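Local coordinates for protein probable starch synthase 4, chloroplastic/amyloplastic (Arabidopsis thaliana, PDB 6GNE) that belongs to the starch synthase family of plastid enzymes and has the two-domain GT-B fold, holding adenosine-5'-diphosphate and a glycan in this crystal form, at residues A234-T239 with R416-L421; A272-L277 with M407-I412; L401-A406 with N422-D427; N439-Q444 with L455-N460. All coordinates share one frame; numbering follows the deposited sequence.

Interaction 1. Residues A234-T239 with R416-L421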
# COMPACT_ATOMS: atom_id res chain seq x y z
N ALA A 234 0.26 -6.67 13.22
CA ALA A 234 1.44 -7.29 13.86
C ALA A 234 1.04 -8.33 14.89
O ALA A 234 1.69 -9.40 14.97
CB ALA A 234 2.36 -6.25 14.48
N GLN A 235 -0.02 -8.06 15.65
CA GLN A 235 -0.51 -9.06 16.60
C GLN A 235 -1.13 -10.26 15.89
O GLN A 235 -0.89 -11.39 16.26
CB GLN A 235 -1.49 -8.45 17.61
CG GLN A 235 -0.82 -7.43 18.54
CD GLN A 235 0.19 -8.07 19.52
OE1 GLN A 235 1.41 -7.78 19.49
NE2 GLN A 235 -0.30 -8.96 20.38
N GLU A 236 -1.91 -10.00 14.84
CA GLU A 236 -2.59 -11.07 14.08
C GLU A 236 -1.61 -12.06 13.47
O GLU A 236 -1.84 -13.25 13.55
CB GLU A 236 -3.47 -10.48 12.98
CG GLU A 236 -4.73 -9.78 13.50
CD GLU A 236 -5.43 -8.94 12.45
OE1 GLU A 236 -4.89 -8.67 11.34
OE2 GLU A 236 -6.57 -8.52 12.75
N VAL A 237 -0.51 -11.55 12.91
CA VAL A 237 0.48 -12.41 12.29
C VAL A 237 1.40 -13.14 13.27
O VAL A 237 2.12 -14.04 12.86
CB VAL A 237 1.32 -11.68 11.21
CG1 VAL A 237 0.44 -11.28 10.05
CG2 VAL A 237 2.08 -10.48 11.78
N ARG A 238 1.36 -12.77 14.55
CA ARG A 238 1.99 -13.57 15.61
C ARG A 238 1.17 -14.78 16.02
O ARG A 238 1.68 -15.66 16.68
CB ARG A 238 2.29 -12.69 16.83
CG ARG A 238 3.50 -11.78 16.68
CD ARG A 238 3.66 -10.93 17.93
NE ARG A 238 4.93 -10.21 18.04
CZ ARG A 238 5.09 -8.88 17.90
NH1 ARG A 238 6.32 -8.35 18.06
NH2 ARG A 238 4.08 -8.05 17.56
N THR A 239 -0.12 -14.84 15.69
CA THR A 239 -0.95 -16.03 15.97
C THR A 239 -0.88 -17.00 14.79
O THR A 239 -0.63 -16.59 13.64
CB THR A 239 -2.44 -15.70 16.22
OG1 THR A 239 -3.09 -15.41 14.97
CG2 THR A 239 -2.61 -14.52 17.19
N ARG A 416 -14.74 -3.13 8.51
CA ARG A 416 -14.67 -4.29 9.37
C ARG A 416 -13.51 -4.16 10.36
O ARG A 416 -12.47 -3.64 10.01
CB ARG A 416 -14.59 -5.58 8.57
CG ARG A 416 -15.14 -6.78 9.36
CD ARG A 416 -15.10 -8.08 8.58
NE ARG A 416 -13.77 -8.67 8.66
CZ ARG A 416 -13.35 -9.46 9.63
NH1 ARG A 416 -12.12 -9.93 9.56
NH2 ARG A 416 -14.12 -9.78 10.65
N LYS A 417 -13.72 -4.59 11.61
CA LYS A 417 -12.71 -4.48 12.66
C LYS A 417 -11.64 -5.55 12.49
O LYS A 417 -11.76 -6.67 13.00
CB LYS A 417 -13.31 -4.63 14.05
CG LYS A 417 -13.90 -3.35 14.57
CD LYS A 417 -14.90 -3.60 15.69
CE LYS A 417 -14.30 -3.47 17.08
NZ LYS A 417 -15.42 -3.56 18.08
N THR A 418 -10.62 -5.22 11.71
CA THR A 418 -9.60 -6.17 11.41
C THR A 418 -8.36 -5.42 10.99
O THR A 418 -8.44 -4.40 10.32
CB THR A 418 -10.07 -7.18 10.34
OG1 THR A 418 -9.10 -8.21 10.24
CG2 THR A 418 -10.22 -6.52 8.98
N GLY A 419 -7.22 -5.92 11.43
CA GLY A 419 -5.91 -5.33 11.08
C GLY A 419 -5.85 -3.83 11.27
O GLY A 419 -6.27 -3.32 12.27
N GLY A 420 -5.37 -3.12 10.28
CA GLY A 420 -5.21 -1.69 10.38
C GLY A 420 -6.48 -0.90 10.56
O GLY A 420 -6.45 0.22 11.11
N LEU A 421 -7.59 -1.47 10.11
CA LEU A 421 -8.88 -0.79 10.19
C LEU A 421 -9.26 -0.68 11.65
O LEU A 421 -9.82 0.31 12.08
CB LEU A 421 -9.95 -1.56 9.38
CG LEU A 421 -9.64 -1.72 7.89
CD1 LEU A 421 -10.64 -2.60 7.19
CD2 LEU A 421 -9.58 -0.37 7.19
O HOH W 1 -6.40 -8.20 9.37

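Interaction 2. Residues A272-L277 with M407-I412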
# COMPACT_ATOMS: atom_id res chain seq x y z
N ALA A 272 -8.00 20.77 -0.07
CA ALA A 272 -7.79 22.20 -0.25
C ALA A 272 -6.97 22.56 -1.47
O ALA A 272 -7.09 23.67 -1.98
CB ALA A 272 -7.16 22.81 1.00
N THR A 273 -6.10 21.65 -1.90
CA THR A 273 -5.17 21.92 -3.01
C THR A 273 -5.16 20.82 -4.05
O THR A 273 -4.24 20.76 -4.82
CB THR A 273 -3.71 22.08 -2.51
OG1 THR A 273 -3.28 20.86 -1.89
CG2 THR A 273 -3.58 23.18 -1.51
N ASP A 274 -6.15 19.94 -4.06
CA ASP A 274 -6.11 18.76 -4.94
C ASP A 274 -6.38 19.24 -6.39
O ASP A 274 -7.45 19.81 -6.68
CB ASP A 274 -7.14 17.73 -4.48
CG ASP A 274 -7.03 16.42 -5.20
OD1 ASP A 274 -6.55 16.37 -6.35
OD2 ASP A 274 -7.45 15.41 -4.60
N PRO A 275 -5.39 19.08 -7.29
CA PRO A 275 -5.58 19.57 -8.67
C PRO A 275 -6.58 18.73 -9.48
O PRO A 275 -7.18 19.25 -10.40
CB PRO A 275 -4.18 19.51 -9.29
CG PRO A 275 -3.46 18.45 -8.50
CD PRO A 275 -4.06 18.44 -7.10
N PHE A 276 -6.77 17.46 -9.10
CA PHE A 276 -7.76 16.58 -9.76
C PHE A 276 -9.25 16.92 -9.49
O PHE A 276 -10.12 16.38 -10.16
CB PHE A 276 -7.53 15.13 -9.37
CG PHE A 276 -6.20 14.59 -9.76
CD1 PHE A 276 -5.91 14.30 -11.09
CD2 PHE A 276 -5.23 14.32 -8.80
CE1 PHE A 276 -4.66 13.78 -11.45
CE2 PHE A 276 -3.98 13.79 -9.14
CZ PHE A 276 -3.70 13.51 -10.46
N LEU A 277 -9.53 17.78 -8.52
CA LEU A 277 -10.91 18.10 -8.16
C LEU A 277 -11.48 19.22 -8.98
O LEU A 277 -10.75 20.07 -9.44
CB LEU A 277 -11.02 18.49 -6.66
CG LEU A 277 -10.70 17.46 -5.58
CD1 LEU A 277 -11.10 17.95 -4.20
CD2 LEU A 277 -11.36 16.12 -5.88
N MET A 407 -11.46 9.75 5.02
CA MET A 407 -11.66 10.68 6.13
C MET A 407 -10.99 12.05 5.91
O MET A 407 -11.52 13.09 6.29
CB MET A 407 -11.15 10.06 7.42
CG MET A 407 -12.07 8.96 7.93
SD MET A 407 -11.66 8.38 9.56
CE MET A 407 -10.23 7.36 9.22
N ARG A 408 -9.84 12.03 5.25
CA ARG A 408 -9.16 13.26 4.88
C ARG A 408 -10.04 14.11 3.96
O ARG A 408 -10.00 15.33 4.06
CB ARG A 408 -7.82 12.91 4.22
CG ARG A 408 -6.99 14.04 3.63
CD ARG A 408 -6.49 14.97 4.70
NE ARG A 408 -5.43 15.83 4.18
CZ ARG A 408 -5.11 17.05 4.61
NH1 ARG A 408 -5.78 17.61 5.60
NH2 ARG A 408 -4.09 17.71 4.06
N TYR A 409 -10.82 13.47 3.10
CA TYR A 409 -11.74 14.13 2.17
C TYR A 409 -13.18 14.19 2.72
O TYR A 409 -14.13 14.47 1.98
CB TYR A 409 -11.70 13.42 0.79
CG TYR A 409 -10.47 13.75 -0.01
CD1 TYR A 409 -9.22 13.33 0.39
CD2 TYR A 409 -10.54 14.52 -1.17
CE1 TYR A 409 -8.08 13.65 -0.34
CE2 TYR A 409 -9.40 14.86 -1.91
CZ TYR A 409 -8.17 14.42 -1.48
OH TYR A 409 -7.04 14.72 -2.17
N GLY A 410 -13.34 13.95 4.01
CA GLY A 410 -14.62 14.08 4.68
C GLY A 410 -15.63 12.95 4.50
O GLY A 410 -16.77 13.10 4.96
N SER A 411 -15.24 11.86 3.82
CA SER A 411 -16.13 10.73 3.60
C SER A 411 -15.99 9.77 4.79
O SER A 411 -14.87 9.39 5.14
CB SER A 411 -15.80 10.03 2.27
OG SER A 411 -16.71 8.99 1.93
N ILE A 412 -17.11 9.40 5.39
CA ILE A 412 -17.11 8.65 6.66
C ILE A 412 -17.06 7.15 6.46
O ILE A 412 -17.90 6.61 5.75
CB ILE A 412 -18.34 8.99 7.50
CG1 ILE A 412 -18.38 10.51 7.76
CG2 ILE A 412 -18.35 8.21 8.80
CD1 ILE A 412 -17.11 11.10 8.38

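Interaction 3. Residues L401-A406 with N422-D427. With ADP (adenosine-5'-diphosphate), chain F.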
# COMPACT_ATOMS: atom_id res chain seq x y z
N LEU A 401 -5.17 2.21 3.34
CA LEU A 401 -4.99 3.64 3.21
C LEU A 401 -6.28 4.36 2.80
O LEU A 401 -6.47 5.55 3.11
CB LEU A 401 -3.91 3.91 2.19
CG LEU A 401 -2.55 3.27 2.43
CD1 LEU A 401 -1.58 3.73 1.35
CD2 LEU A 401 -2.00 3.61 3.80
N THR A 402 -7.16 3.64 2.10
CA THR A 402 -8.35 4.27 1.53
C THR A 402 -9.29 4.86 2.60
O THR A 402 -9.91 5.90 2.38
CB THR A 402 -9.11 3.29 0.68
OG1 THR A 402 -9.50 2.16 1.49
CG2 THR A 402 -8.25 2.85 -0.54
N GLN A 403 -9.35 4.22 3.77
CA GLN A 403 -10.13 4.77 4.87
C GLN A 403 -9.54 6.08 5.41
O GLN A 403 -10.26 6.96 5.85
CB GLN A 403 -10.31 3.75 6.02
CG GLN A 403 -9.16 3.60 7.05
CD GLN A 403 -8.06 2.68 6.59
OE1 GLN A 403 -7.95 2.33 5.39
NE2 GLN A 403 -7.23 2.25 7.54
N MET A 404 -8.21 6.19 5.38
CA MET A 404 -7.54 7.41 5.80
C MET A 404 -7.77 8.52 4.77
O MET A 404 -8.10 9.66 5.15
CB MET A 404 -6.05 7.17 6.00
CG MET A 404 -5.74 6.10 7.04
SD MET A 404 -3.99 5.91 7.39
CE MET A 404 -3.95 4.37 8.27
N ILE A 405 -7.66 8.18 3.49
CA ILE A 405 -7.89 9.16 2.43
C ILE A 405 -9.35 9.59 2.49
O ILE A 405 -9.63 10.80 2.43
CB ILE A 405 -7.57 8.61 1.01
CG1 ILE A 405 -6.10 8.15 0.89
CG2 ILE A 405 -7.87 9.64 -0.08
CD1 ILE A 405 -5.81 7.31 -0.33
N ALA A 406 -10.29 8.64 2.60
CA ALA A 406 -11.69 9.00 2.69
C ALA A 406 -11.94 10.03 3.81
O ALA A 406 -12.55 11.07 3.58
CB ALA A 406 -12.55 7.78 2.90
N ASN A 422 -8.89 -1.68 12.42
CA ASN A 422 -9.10 -1.67 13.86
C ASN A 422 -8.30 -0.58 14.62
O ASN A 422 -8.65 -0.20 15.71
CB ASN A 422 -8.71 -3.05 14.36
CG ASN A 422 -9.23 -3.34 15.72
OD1 ASN A 422 -10.44 -3.28 15.97
ND2 ASN A 422 -8.31 -3.66 16.62
N ASP A 423 -7.21 -0.12 14.02
CA ASP A 423 -6.35 0.94 14.53
C ASP A 423 -6.65 2.32 13.99
O ASP A 423 -6.09 3.28 14.52
CB ASP A 423 -4.88 0.63 14.18
CG ASP A 423 -4.36 -0.64 14.85
OD1 ASP A 423 -4.70 -0.89 15.99
OD2 ASP A 423 -3.59 -1.38 14.24
N SER A 424 -7.50 2.44 12.96
CA SER A 424 -7.85 3.75 12.39
C SER A 424 -9.36 4.12 12.31
O SER A 424 -9.70 5.28 12.07
CB SER A 424 -7.27 3.80 10.99
OG SER A 424 -7.69 2.67 10.24
N VAL A 425 -10.26 3.13 12.48
CA VAL A 425 -11.70 3.36 12.38
C VAL A 425 -12.39 2.94 13.67
O VAL A 425 -12.29 1.81 14.11
CB VAL A 425 -12.33 2.66 11.17
CG1 VAL A 425 -13.76 3.11 10.96
CG2 VAL A 425 -11.56 3.00 9.91
N PHE A 426 -13.13 3.88 14.25
CA PHE A 426 -13.75 3.74 15.56
C PHE A 426 -15.23 4.18 15.49
O PHE A 426 -15.55 5.33 15.18
CB PHE A 426 -12.99 4.61 16.56
CG PHE A 426 -11.54 4.29 16.65
CD1 PHE A 426 -11.08 3.22 17.44
CD2 PHE A 426 -10.61 5.04 15.93
CE1 PHE A 426 -9.73 2.93 17.52
CE2 PHE A 426 -9.24 4.74 15.99
CZ PHE A 426 -8.79 3.69 16.79
N ASP A 427 -16.11 3.25 15.80
CA ASP A 427 -17.56 3.43 15.76
C ASP A 427 -18.05 4.55 16.69
O ASP A 427 -17.76 4.54 17.89
CB ASP A 427 -18.25 2.11 16.13
CG ASP A 427 -19.70 2.06 15.72
OD1 ASP A 427 -20.56 2.54 16.48
OD2 ASP A 427 -19.98 1.50 14.64
PB ADP F . -4.05 -2.30 -1.15
O1B ADP F . -2.61 -2.00 -0.88
O2B ADP F . -4.54 -2.06 -2.55
O3B ADP F . -4.41 -3.69 -0.68
PA ADP F . -4.44 0.13 0.34
O1A ADP F . -5.66 0.74 0.97
O2A ADP F . -3.25 -0.00 1.26
O3A ADP F . -4.91 -1.28 -0.26
O5' ADP F . -3.95 0.98 -0.94
C5' ADP F . -4.81 1.23 -2.05
C4' ADP F . -4.39 2.44 -2.90
O4' ADP F . -4.69 2.19 -4.28
C3' ADP F . -5.17 3.70 -2.58
O3' ADP F . -4.38 4.83 -2.94
C2' ADP F . -6.36 3.63 -3.51
O2' ADP F . -6.93 4.90 -3.77
C1' ADP F . -5.72 3.07 -4.74
N9 ADP F . -6.65 2.29 -5.59
C8 ADP F . -7.07 1.03 -5.39
N7 ADP F . -7.87 0.63 -6.40
C5 ADP F . -7.96 1.64 -7.28
C6 ADP F . -8.65 1.90 -8.58
N6 ADP F . -9.44 0.94 -9.14
N1 ADP F . -8.47 3.12 -9.17
C2 ADP F . -7.69 4.06 -8.58
N3 ADP F . -7.05 3.89 -7.41
C4 ADP F . -7.15 2.73 -6.73

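Interaction 4. Residues N439-Q444 with L455-N460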
# COMPACT_ATOMS: atom_id res chain seq x y z
N ASN A 439 -14.82 8.12 14.72
CA ASN A 439 -14.78 8.72 13.38
C ASN A 439 -15.58 8.03 12.31
O ASN A 439 -15.50 8.44 11.17
CB ASN A 439 -13.32 8.83 12.92
CG ASN A 439 -12.63 7.47 12.86
OD1 ASN A 439 -13.28 6.41 12.95
ND2 ASN A 439 -11.31 7.49 12.66
N GLY A 440 -16.35 7.00 12.64
CA GLY A 440 -17.03 6.22 11.59
C GLY A 440 -17.90 5.12 12.14
O GLY A 440 -18.49 5.24 13.22
N PHE A 441 -18.00 4.04 11.37
CA PHE A 441 -18.85 2.91 11.72
C PHE A 441 -18.12 1.63 11.46
O PHE A 441 -17.46 1.50 10.44
CB PHE A 441 -20.12 2.93 10.86
CG PHE A 441 -20.94 4.16 11.05
CD1 PHE A 441 -20.71 5.27 10.28
CD2 PHE A 441 -21.93 4.19 12.01
CE1 PHE A 441 -21.44 6.42 10.46
CE2 PHE A 441 -22.69 5.33 12.19
CZ PHE A 441 -22.43 6.46 11.42
N THR A 442 -18.21 0.68 12.41
CA THR A 442 -17.54 -0.61 12.28
C THR A 442 -18.46 -1.78 12.51
O THR A 442 -19.53 -1.64 13.02
CB THR A 442 -16.30 -0.72 13.22
OG1 THR A 442 -16.68 -0.77 14.61
CG2 THR A 442 -15.31 0.43 13.01
N PHE A 443 -18.02 -2.96 12.10
CA PHE A 443 -18.70 -4.22 12.45
C PHE A 443 -17.67 -5.34 12.61
O PHE A 443 -16.57 -5.27 12.04
CB PHE A 443 -19.76 -4.58 11.40
CG PHE A 443 -19.23 -4.82 10.03
CD1 PHE A 443 -18.93 -3.78 9.17
CD2 PHE A 443 -19.06 -6.12 9.57
CE1 PHE A 443 -18.46 -4.02 7.90
CE2 PHE A 443 -18.56 -6.39 8.29
CZ PHE A 443 -18.26 -5.34 7.46
N GLN A 444 -18.03 -6.36 13.37
CA GLN A 444 -17.13 -7.45 13.68
C GLN A 444 -17.18 -8.56 12.61
O GLN A 444 -16.21 -8.79 11.90
CB GLN A 444 -17.42 -7.98 15.08
CG GLN A 444 -16.31 -8.85 15.67
CD GLN A 444 -14.94 -8.12 15.80
OE1 GLN A 444 -14.71 -7.37 16.78
NE2 GLN A 444 -14.03 -8.31 14.78
N LEU A 455 -24.28 -0.29 8.23
CA LEU A 455 -24.81 0.52 7.15
C LEU A 455 -26.12 1.22 7.56
O LEU A 455 -26.30 2.42 7.30
CB LEU A 455 -25.01 -0.33 5.90
CG LEU A 455 -25.29 0.45 4.61
CD1 LEU A 455 -24.03 1.11 4.10
CD2 LEU A 455 -25.82 -0.47 3.52
N GLU A 456 -27.03 0.48 8.20
CA GLU A 456 -28.29 1.01 8.74
C GLU A 456 -28.01 2.22 9.63
O GLU A 456 -28.61 3.28 9.43
CB GLU A 456 -29.04 -0.08 9.51
CG GLU A 456 -30.34 0.31 10.20
CD GLU A 456 -30.91 -0.78 11.16
OE1 GLU A 456 -30.14 -1.56 11.77
OE2 GLU A 456 -32.15 -0.86 11.34
N ARG A 457 -27.08 2.08 10.58
CA ARG A 457 -26.78 3.18 11.50
C ARG A 457 -26.17 4.36 10.80
O ARG A 457 -26.50 5.48 11.09
CB ARG A 457 -25.90 2.73 12.67
CG ARG A 457 -26.63 1.77 13.61
CD ARG A 457 -25.78 1.30 14.78
NE ARG A 457 -24.64 0.46 14.38
CZ ARG A 457 -23.36 0.85 14.35
NH1 ARG A 457 -22.45 0.01 13.95
NH2 ARG A 457 -22.98 2.07 14.75
N ALA A 458 -25.33 4.12 9.82
CA ALA A 458 -24.70 5.18 9.07
C ALA A 458 -25.74 5.97 8.27
O ALA A 458 -25.73 7.20 8.28
CB ALA A 458 -23.63 4.63 8.16
N PHE A 459 -26.67 5.27 7.62
CA PHE A 459 -27.77 5.93 6.89
C PHE A 459 -28.70 6.70 7.80
O PHE A 459 -29.09 7.81 7.47
CB PHE A 459 -28.59 4.94 6.04
CG PHE A 459 -28.00 4.70 4.67
CD1 PHE A 459 -26.67 4.34 4.53
CD2 PHE A 459 -28.78 4.85 3.55
CE1 PHE A 459 -26.13 4.13 3.28
CE2 PHE A 459 -28.26 4.64 2.29
CZ PHE A 459 -26.93 4.27 2.16
N ASN A 460 -29.03 6.13 8.95
CA ASN A 460 -29.80 6.82 10.02
C ASN A 460 -29.12 8.11 10.47
O ASN A 460 -29.74 9.17 10.46
CB ASN A 460 -30.04 5.92 11.25
CG ASN A 460 -31.15 4.87 11.02
OD1 ASN A 460 -31.72 4.71 9.91
ND2 ASN A 460 -31.46 4.12 12.09

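Interaction 1. Residues A234-T239 with R416-L421
Glu236 reaches from the last turn of helix 231-238 to the Thr418-Gly419 turn, a small buried bridge between the two Rossmann-like halves of the GT-B fold. The helix follows strand 225-228 of the large mixed sheet, whereas the turn follows strand 412-416 of the six-stranded parallel sheet and leads into helix 419-424. The Glu236 side chain is extended beyond CG, which stands anti to the carbonyl carbon (chi1 -71°), and its carboxylate arrives end-on at the turn. There Gly419 N donates to Glu236 OE2 at 3.0 Å, with an N-H...O angle of 155°. The donor meets the syn side of that oxygen but lies 27° out of the carboxylate plane. Thr418 crosses the glutamate side chain at about a right angle, and Thr418 OG1 lies 3.6 Å from Glu236 OE2. Gly419 has a positive phi, a conformation that suits glycine, and its CA comes 3.5 Å from Glu236 OE1. At the end of strand 412-416, Arg416 hydrogen-bonds the backbone oxygens of Ser394, Ile395 and Gln444. The two carboxylate oxygens thus divide their work: OE2 takes the backbone N-H, while OE1 accepts from a water that also hydrogen-bonds Thr418 OG1, 2.8 Å from the water oxygen.

Interaction 2. Residues A272-L277 with M407-I412
Asp274 and Tyr409 are brought together by two different first torsions. In Asp274, CG stands opposite the backbone N (chi1 -171°), which carries the carboxylate toward the end of helix 402-408. In Tyr409, CG lies opposite the carbonyl carbon instead (chi1 -76°), and the ring reaches out so that its hydroxyl meets the acid. Tyr409 OH donates to Asp274 OD2 at 2.6 Å, reaching the anti side of that oxygen from somewhat above the carboxylate plane. Carboxylate and ring are steeply turned against each other, their planes 79° apart, and OD2 sits at the ring's edge. Leu277 shares this edge, its CD1 lying 4.2 Å from Tyr409 CE2. The aspartate is itself fixed by its turn: Phe276 N donates to Asp274 OD1 at 3.0 Å, an Asx turn laid over the type I beta turn from Asp274 to Leu277. Tyr409, the first residue to leave helical angles, lies within the Schellman motif that ends the helix: Ser411 N bonds Ala406 O, Gly410 N bonds Met407 O at 3.0 Å, and Gly410, with positive phi, is the C-prime residue. The contact thereby joins the loop between strand 257-259 and helix 287-300 to a helix end in the C-terminal half. His381 of helix 377-386 also hydrogen-bonds Asp274 OD2 through ND1. With the phenol and imidazole on one oxygen and a backbone N-H on the other, both oxygens of this buried carboxylate have partners, an environment that would probably favour its ionised form.

Interaction 3. Residues L401-A406 with N422-D427
Gln403 and Ser424 form the polar centre of this buried contact. Gln403 NE2 donates to Ser424 OG at 2.8 Å along a nearly straight path, 166° at the hydrogen, and the hydroxyl oxygen lies close to the amide plane. The glutamine chain is bent at chi2 (-84°), turning the amide toward the serine while CG rests 3.8 Å from Val425 CG2. On the other flank, Met404 CE touches Ser424 CB at 4.3 Å. In the next shell Ser424 OG also hydrogen-bonds Gly420 O, one turn earlier in its own short helix, and Gln403 NE2 makes weak bonds to the carbonyls of Cys399 and Gly400. The serine hydroxyl thus links the amide to the helix backbone, and its bond to NE2 is stronger than the two carbonyl bonds beside it. Just before Gln403, the start of helix 402-408 faces the nucleotide: Leu401 N donates to O1A of ADP at 2.8 Å, and Thr402 N adds a weak bond to the same oxygen at 3.5 Å. Ile405 CD1 approaches the ribose at ADP O3' at 3.9 Å. A helix N-terminus presenting backbone N-H groups to a phosphate recalls other Rossmann-type nucleotide sites, and its dipole would probably help offset the charge. Helix 402-408 is the crossover of a beta-alpha-beta unit between the adjacent parallel strands 389-392 and 412-416; Thr402 and Gln403 pack on the former, while helix 419-424 follows the latter and Val425 leans on Thr442 of edge strand 441-443.

Interaction 4. Residues N439-Q444 with L455-N460
Arg457, on helix 448-464, is the first residue of 455-460 to meet edge strand 441-443. Its chain bends at chi3 (-67°) and slides past Phe441 in the opposite direction, putting NH2 at the ring's edge, 3.6 Å from Phe441 CD2. The guanidinium is inclined 53° to the ring and does not stack on it. Its second terminal nitrogen, NH1, lies 3.5 Å from Thr442 O, which sits at the guanidinium edge. The strong partners of this charged end are two acids of the chain between helix 419-424 and strand 441-443: Asp429 forms a salt bridge with NH2, and Asp427 forms one with NH1 while also accepting from Thr442 N. Ala458 comes next and lies over one face of Phe441. Its CB is 3.7 Å from the ring centroid and 14° off the ring normal, a CH-pi contact, and Ala458 CA comes 3.5 Å from Phe441 CZ. With this methyl on the ring, the axes of strand 441-443 and helix 455-460 approach to 8.7 Å and run nearly antiparallel. This is the last strand-to-helix connection of the six-stranded parallel sheet, its helix packed on the sheet by way of Phe441. Beyond Ala458, Phe459 sets out away from the strand; its side chain packs on Thr334 of helix 324-336 and Leu389 of strand 389-392. The two chemistries are divided between consecutive helix residues: Ala458 gives apolar cover to a buried ring, and Arg457 carries charge past its edge to a pair of carboxylates, whose negative charge would probably be offset by the guanidinium.

How the interactions relate
Interactions 1, 2 and 3 are buried, whereas interaction 4 is partly buried and farthest from the chain centre. Interaction 1 bridges the two halves of the GT-B fold with a carboxylate, a backbone N-H and a water. Interaction 2 relies on a phenol-carboxylate bond, interaction 3 on an amide-hydroxyl bond beside the nucleotide, and interaction 4 mainly on an aromatic face. Interactions 2 and 3 share helix 402-408, its far end and its start, and interactions 1 and 3 share helix 419-424. Asn439 ties 3 to 4 through Ser424 O and Phe426 N, while Lys417 N pairs with Phe443 O to join 1 and 4.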